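Local coordinates for putative HMP/thiamine permease protein YkoE (Bacillus subtilis, PDB 5EDL) that probably takes up thiamine or its hydroxymethylpyrimidine-containing relatives as the membrane-embedded substrate-binding component of an energy-coupling factor transporter, at residues Y21-H26 and E75-P81; V88-Q93 and A124-D129. All blocks are in the same frame, centred on the assembly; numbering follows the deposited sequence.

Interaction 1 (Y21-H26 and E75-P81). With VIB (3-(4-amino-2-methyl-pyrimidin-5-ylmethyl)-5-(2-hydroxy-ethyl)-4-methyl-thiazol-3-ium), chain B.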
# COMPACT_ATOMS: atom_id res chain seq x y z
N TYR A 21 0.19 7.91 7.16
CA TYR A 21 -1.18 8.01 6.66
C TYR A 21 -1.92 9.20 7.28
O TYR A 21 -2.61 9.95 6.59
CB TYR A 21 -1.98 6.73 6.96
CG TYR A 21 -1.65 5.52 6.09
CD1 TYR A 21 -0.54 5.51 5.25
CD2 TYR A 21 -2.46 4.40 6.11
CE1 TYR A 21 -0.26 4.41 4.46
CE2 TYR A 21 -2.20 3.31 5.33
CZ TYR A 21 -1.10 3.32 4.50
OH TYR A 21 -0.86 2.23 3.74
N LEU A 22 -1.78 9.36 8.59
CA LEU A 22 -2.51 10.41 9.30
C LEU A 22 -2.06 11.81 8.85
O LEU A 22 -2.88 12.71 8.68
CB LEU A 22 -2.33 10.26 10.81
CG LEU A 22 -3.06 11.28 11.69
CD1 LEU A 22 -4.56 11.28 11.41
CD2 LEU A 22 -2.79 11.01 13.17
N LEU A 23 -0.75 11.96 8.68
CA LEU A 23 -0.17 13.21 8.21
C LEU A 23 -0.72 13.57 6.83
O LEU A 23 -1.16 14.70 6.59
CB LEU A 23 1.36 13.11 8.17
CG LEU A 23 2.11 14.14 7.32
CD1 LEU A 23 1.82 15.55 7.79
CD2 LEU A 23 3.62 13.87 7.37
N PHE A 24 -0.72 12.59 5.92
CA PHE A 24 -1.23 12.81 4.57
C PHE A 24 -2.73 13.04 4.54
O PHE A 24 -3.23 13.77 3.69
CB PHE A 24 -0.85 11.65 3.66
CG PHE A 24 0.52 11.78 3.07
CD1 PHE A 24 0.69 12.39 1.84
CD2 PHE A 24 1.63 11.33 3.75
CE1 PHE A 24 1.95 12.54 1.30
CE2 PHE A 24 2.88 11.47 3.21
CZ PHE A 24 3.04 12.09 1.98
N THR A 25 -3.44 12.43 5.48
CA THR A 25 -4.87 12.68 5.58
C THR A 25 -5.13 14.15 5.91
O THR A 25 -6.02 14.79 5.33
CB THR A 25 -5.52 11.78 6.64
OG1 THR A 25 -5.65 10.47 6.09
CG2 THR A 25 -6.91 12.31 7.02
N HIS A 26 -4.34 14.69 6.84
CA HIS A 26 -4.48 16.10 7.19
C HIS A 26 -4.23 17.00 5.97
O HIS A 26 -5.02 17.90 5.69
CB HIS A 26 -3.53 16.45 8.35
CG HIS A 26 -4.09 16.11 9.69
ND1 HIS A 26 -5.22 16.70 10.20
CD2 HIS A 26 -3.68 15.22 10.64
CE1 HIS A 26 -5.49 16.20 11.40
NE2 HIS A 26 -4.56 15.30 11.68
N GLU A 75 -4.43 4.49 12.42
CA GLU A 75 -4.67 5.86 11.97
C GLU A 75 -5.95 6.43 12.61
O GLU A 75 -5.99 7.58 13.04
CB GLU A 75 -4.75 5.93 10.44
CG GLU A 75 -4.74 7.37 9.93
CD GLU A 75 -5.15 7.48 8.48
OE1 GLU A 75 -5.15 6.45 7.77
OE2 GLU A 75 -5.50 8.60 8.05
N CYS A 76 -6.99 5.60 12.67
CA CYS A 76 -8.23 5.97 13.34
C CYS A 76 -7.98 6.31 14.81
O CYS A 76 -8.39 7.36 15.29
CB CYS A 76 -9.27 4.85 13.23
SG CYS A 76 -10.81 5.15 14.18
N LEU A 77 -7.27 5.41 15.50
CA LEU A 77 -6.93 5.60 16.91
C LEU A 77 -6.16 6.89 17.16
O LEU A 77 -6.40 7.57 18.16
CB LEU A 77 -6.09 4.41 17.43
CG LEU A 77 -6.75 3.03 17.44
CD1 LEU A 77 -5.86 2.00 18.11
CD2 LEU A 77 -8.12 3.09 18.09
N LEU A 78 -5.22 7.20 16.28
CA LEU A 78 -4.39 8.40 16.38
C LEU A 78 -5.16 9.69 16.10
O LEU A 78 -4.61 10.78 16.25
CB LEU A 78 -3.20 8.32 15.44
CG LEU A 78 -2.16 7.26 15.81
CD1 LEU A 78 -1.09 7.15 14.74
CD2 LEU A 78 -1.55 7.57 17.17
N GLY A 79 -6.41 9.58 15.67
CA GLY A 79 -7.27 10.74 15.56
C GLY A 79 -7.71 11.16 14.17
O GLY A 79 -8.01 12.33 13.96
N ASN A 80 -7.76 10.23 13.23
CA ASN A 80 -8.35 10.53 11.92
C ASN A 80 -9.71 11.19 12.11
O ASN A 80 -10.58 10.63 12.76
CB ASN A 80 -8.48 9.26 11.07
CG ASN A 80 -9.02 9.55 9.67
OD1 ASN A 80 -10.22 9.78 9.47
ND2 ASN A 80 -8.13 9.54 8.68
N PRO A 81 -9.89 12.40 11.55
CA PRO A 81 -11.09 13.22 11.78
C PRO A 81 -12.38 12.56 11.29
O PRO A 81 -13.47 12.89 11.77
CB PRO A 81 -10.80 14.51 11.00
CG PRO A 81 -9.33 14.49 10.72
CD PRO A 81 -8.94 13.05 10.63
CM2 VIB B . -5.98 4.21 5.41
N4A VIB B . -7.79 6.54 1.50
CM4 VIB B . -8.60 11.26 0.86
O1 VIB B . -11.41 9.64 -1.24
C7 VIB B . -12.44 10.03 -0.35
C6 VIB B . -11.85 11.00 0.65
C2 VIB B . -10.10 8.59 3.26
S1 VIB B . -11.41 9.10 2.57
C5 VIB B . -10.96 10.19 1.58
C4 VIB B . -9.52 10.31 1.64
N3 VIB B . -8.98 9.31 2.72
C7A VIB B . -7.56 9.22 3.04
C4A VIB B . -7.29 6.58 2.86
N3A VIB B . -6.89 5.47 3.47
C2A VIB B . -6.42 5.53 4.75
N1A VIB B . -6.33 6.74 5.39
C6A VIB B . -6.73 7.89 4.78
C5A VIB B . -7.20 7.80 3.49
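The Tyr21 ring meets Glu75 along its edge, where carboxylate oxygen OE1 lies near the ring plane, and the ring and carboxylate planes stand 75° apart. The pair is closest at the root of the ring, Tyr21 CB to Glu75 OE1 3.3 Å. The methyl CM2 of the bound thiamine lies obliquely to the ring, 3.6 Å from Tyr21 CD2. Trp47 adds an edge-to-face ring contact to Tyr21, whose OH is hydrogen-bonded to Glu68 and to the backbone N of Val50. The Glu75 carboxylate has a partner on each oxygen. Glu75 OE1 comes within 2.7 Å of the thiamine pyrimidine nitrogen N1A. Glu75 OE2 is gripped by two protein donors: Thr25 OG1 gives a 2.7 Å bond that reaches OE2 nearly along its C-O axis, while Asn80 ND2, 2.9 Å from OE2, comes from 60° above the carboxylate plane. Two donors from such different directions should fix the rotation of the carboxylate and, probably, steady a negative charge on this buried group. With CG anti to the backbone N (chi1 -169°) and the chain extended beyond it, Glu75 reaches across to segment 21-26. Leu22 CD2 packs 3.5 Å from Leu78 CB, an apolar contact. Other carbons pack on polar groups: Leu22 CD1 lies 3.8 Å from Asn80 N, and Thr25 CG2 lies against the Asn80 amide. His26 brushes Pro81 at the exposed end of the contact. Gly79, with positive phi, closes helix 63-77 in a Schellman motif, which turns the chain to bring Asn80 back over Glu75; Asn80 OD1 is held in turn by Ser82. This corner of the thiamine pocket thus joins helix 4-35 to the end of helix 63-77, with Val86 of helix 85-103 touching both Glu75 and Asn80.

Interaction 2 (V88-Q93 and A124-D129). With VIB (3-(4-amino-2-methyl-pyrimidin-5-ylmethyl)-5-(2-hydroxy-ethyl)-4-methyl-thiazol-3-ium), chain B; MPG ([(Z)-octadec-9-enyl] (2R)-2,3-bis(oxidanyl)propanoate), chain D.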
# COMPACT_ATOMS: atom_id res chain seq x y z
N VAL A 88 -13.04 1.32 7.28
CA VAL A 88 -13.77 0.73 6.17
C VAL A 88 -13.01 0.92 4.85
O VAL A 88 -12.82 -0.03 4.09
CB VAL A 88 -15.18 1.33 6.00
CG1 VAL A 88 -15.93 0.58 4.90
CG2 VAL A 88 -15.96 1.29 7.33
N ILE A 89 -12.56 2.14 4.57
CA ILE A 89 -11.85 2.33 3.31
C ILE A 89 -10.53 1.58 3.36
O ILE A 89 -10.03 1.10 2.33
CB ILE A 89 -11.62 3.84 2.96
CG1 ILE A 89 -11.46 3.99 1.43
CG2 ILE A 89 -10.45 4.42 3.75
CD1 ILE A 89 -11.45 5.42 0.90
N GLY A 90 -9.98 1.42 4.56
CA GLY A 90 -8.77 0.62 4.73
C GLY A 90 -9.01 -0.84 4.35
O GLY A 90 -8.23 -1.43 3.61
N ILE A 91 -10.10 -1.41 4.86
CA ILE A 91 -10.49 -2.77 4.51
C ILE A 91 -10.67 -2.87 2.99
O ILE A 91 -10.12 -3.77 2.35
CB ILE A 91 -11.79 -3.20 5.23
CG1 ILE A 91 -11.55 -3.33 6.75
CG2 ILE A 91 -12.34 -4.50 4.63
CD1 ILE A 91 -12.84 -3.41 7.57
N VAL A 92 -11.41 -1.92 2.41
CA VAL A 92 -11.65 -1.94 0.96
C VAL A 92 -10.34 -1.87 0.16
O VAL A 92 -10.13 -2.63 -0.77
CB VAL A 92 -12.60 -0.77 0.55
CG1 VAL A 92 -12.63 -0.59 -0.97
CG2 VAL A 92 -14.01 -1.00 1.09
N GLN A 93 -9.46 -0.95 0.54
CA GLN A 93 -8.17 -0.82 -0.13
C GLN A 93 -7.33 -2.09 0.02
O GLN A 93 -6.71 -2.52 -0.94
CB GLN A 93 -7.42 0.41 0.40
CG GLN A 93 -8.11 1.70 -0.08
CD GLN A 93 -7.78 2.96 0.72
OE1 GLN A 93 -8.29 4.04 0.41
NE2 GLN A 93 -6.96 2.83 1.74
N ALA A 124 -10.71 -0.05 -5.91
CA ALA A 124 -11.59 -0.39 -4.78
C ALA A 124 -11.99 0.86 -3.98
O ALA A 124 -13.15 1.00 -3.58
CB ALA A 124 -10.91 -1.40 -3.87
N SER A 125 -11.03 1.75 -3.73
CA SER A 125 -11.32 2.95 -2.98
C SER A 125 -12.21 3.87 -3.82
O SER A 125 -13.01 4.59 -3.27
CB SER A 125 -10.04 3.68 -2.55
OG SER A 125 -9.25 4.06 -3.66
N PHE A 126 -12.07 3.83 -5.14
CA PHE A 126 -12.91 4.69 -5.98
C PHE A 126 -14.37 4.22 -5.90
O PHE A 126 -15.30 5.02 -5.80
CB PHE A 126 -12.41 4.72 -7.42
CG PHE A 126 -12.66 6.02 -8.12
CD1 PHE A 126 -11.76 7.07 -8.02
CD2 PHE A 126 -13.81 6.21 -8.87
CE1 PHE A 126 -11.99 8.27 -8.66
CE2 PHE A 126 -14.06 7.42 -9.51
CZ PHE A 126 -13.14 8.45 -9.41
N ILE A 127 -14.56 2.90 -5.91
CA ILE A 127 -15.89 2.34 -5.71
C ILE A 127 -16.47 2.80 -4.38
O ILE A 127 -17.62 3.27 -4.33
CB ILE A 127 -15.86 0.80 -5.74
CG1 ILE A 127 -15.49 0.32 -7.15
CG2 ILE A 127 -17.20 0.25 -5.27
CD1 ILE A 127 -15.31 -1.19 -7.25
N TYR A 128 -15.67 2.67 -3.32
CA TYR A 128 -16.07 3.13 -1.99
C TYR A 128 -16.54 4.59 -2.01
O TYR A 128 -17.59 4.93 -1.46
CB TYR A 128 -14.91 2.96 -0.99
CG TYR A 128 -15.15 3.60 0.36
CD1 TYR A 128 -14.82 4.93 0.59
CD2 TYR A 128 -15.71 2.88 1.40
CE1 TYR A 128 -15.04 5.53 1.84
CE2 TYR A 128 -15.92 3.46 2.65
CZ TYR A 128 -15.59 4.79 2.86
OH TYR A 128 -15.81 5.38 4.09
N ASP A 129 -15.76 5.45 -2.67
CA ASP A 129 -16.07 6.87 -2.70
C ASP A 129 -17.37 7.20 -3.44
O ASP A 129 -18.07 8.15 -3.08
CB ASP A 129 -14.91 7.64 -3.33
CG ASP A 129 -13.70 7.73 -2.41
OD1 ASP A 129 -13.87 7.61 -1.17
OD2 ASP A 129 -12.59 7.93 -2.94
CM2 VIB B . -5.98 4.21 5.41
N4A VIB B . -7.79 6.54 1.50
CM4 VIB B . -8.60 11.26 0.86
O1 VIB B . -11.41 9.64 -1.24
C7 VIB B . -12.44 10.03 -0.35
C6 VIB B . -11.85 11.00 0.65
C2 VIB B . -10.10 8.59 3.26
S1 VIB B . -11.41 9.10 2.57
C5 VIB B . -10.96 10.19 1.58
C4 VIB B . -9.52 10.31 1.64
N3 VIB B . -8.98 9.31 2.72
C7A VIB B . -7.56 9.22 3.04
C4A VIB B . -7.29 6.58 2.86
N3A VIB B . -6.89 5.47 3.47
C2A VIB B . -6.42 5.53 4.75
N1A VIB B . -6.33 6.74 5.39
C6A VIB B . -6.73 7.89 4.78
C5A VIB B . -7.20 7.80 3.49
C2 MPG D . -18.66 -0.61 0.08
C3 MPG D . -17.70 -0.50 -1.09
C4 MPG D . -17.40 -1.88 -1.62
C5 MPG D . -16.26 -1.86 -2.63
C6 MPG D . -15.88 -3.29 -2.93
C7 MPG D . -14.96 -3.37 -4.14
C8 MPG D . -13.52 -3.62 -3.71
C9 MPG D . -13.15 -5.08 -3.85
C10 MPG D . -12.33 -5.49 -4.85
C11 MPG D . -11.77 -4.49 -5.84
C12 MPG D . -11.73 -5.10 -7.23
C13 MPG D . -10.53 -4.58 -7.98
O1 MPG D . -19.01 0.69 2.06
C1 MPG D . -18.94 0.76 0.65
CXD MPG D . -19.97 1.99 4.04
O2 MPG D . -19.95 0.92 4.96
C21 MPG D . -21.17 2.87 4.33
O3 MPG D . -20.93 3.64 5.49
O4 MPG D . -21.05 1.68 1.95
CX3 MPG D . -20.06 1.45 2.62
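Gln93 and Ser125 bring their CA atoms to 5.7 Å where helix 88-93 and helix 124-129 pass each other, the N-to-C directions 142° apart and the short axes 8.8 Å from one another. No hydrogen bond links the two segments; they are joined by packing. Ile89 lies over one face of the Tyr128 ring, its CG1 3.9 Å from the centroid and 24° off the normal, a CH-pi contact. Ile89 CD1 carries on past the rim, 3.4 Å from Tyr128 CD1. Val88 CG1 touches the ring at CE2, and C1 of a bound lipid lies beside CD2. Tyr128 reaches these partners because its CG is anti to the backbone N (chi1 171°), which sends the ring over to the other helix. Replacing Tyr128 with an alanine would probably open a gap between Ile89, Val88 and the lipid, and leave Ile89 without its aromatic floor. Further along, Val92 CG1 sits tightly on the Ala124 backbone, 3.1 Å from its O, while the Ala124 methyl also faces the lipid chain. Next to this packing both helices offer polar groups to thiamine. Gln93 reads the aminopyrimidine with its whole amide: OE1 accepts from N4A at 2.8 Å, nearly straight, and NE2 donates to N3A at 3.2 Å. NE2 is also held by Glu68. Ser125 CB lies against Gln93 OE1 and CG, beside the amide that binds the pyrimidine. Asp129 OD2 accepts from the hydroxyl O1 of thiamine (2.7 Å), forming a salt bridge with Arg150 as well, and its OD1 is bonded to Ser133. The buried interface therefore lies between helices 85-103 and 111-132, with thiamine on one side and lipid along another, while helix 140-170 contributes Arg150 and packs against Phe126.

How the interactions relate
Interactions 1 and 2 come in series along the chain, the first closing before the second opens, and their centres lie 16 Å apart. They share no helix: interaction 1 pairs helix 4-35 with the end of helix 63-77, and interaction 2 pairs helices 85-103 and 111-132, although helix 85-103 follows directly on helix 63-77. Their nearest atoms are about 6 Å apart without touching, and the bound thiamine bridges them. Interaction 1 holds the pyrimidine end, whereas interaction 2 reaches both the pyrimidine and the hydroxyethyl end. The two contacts thus bring four helices to the vitamin as part of a larger pocket, consistent with substrate recognition by the S component within the membrane.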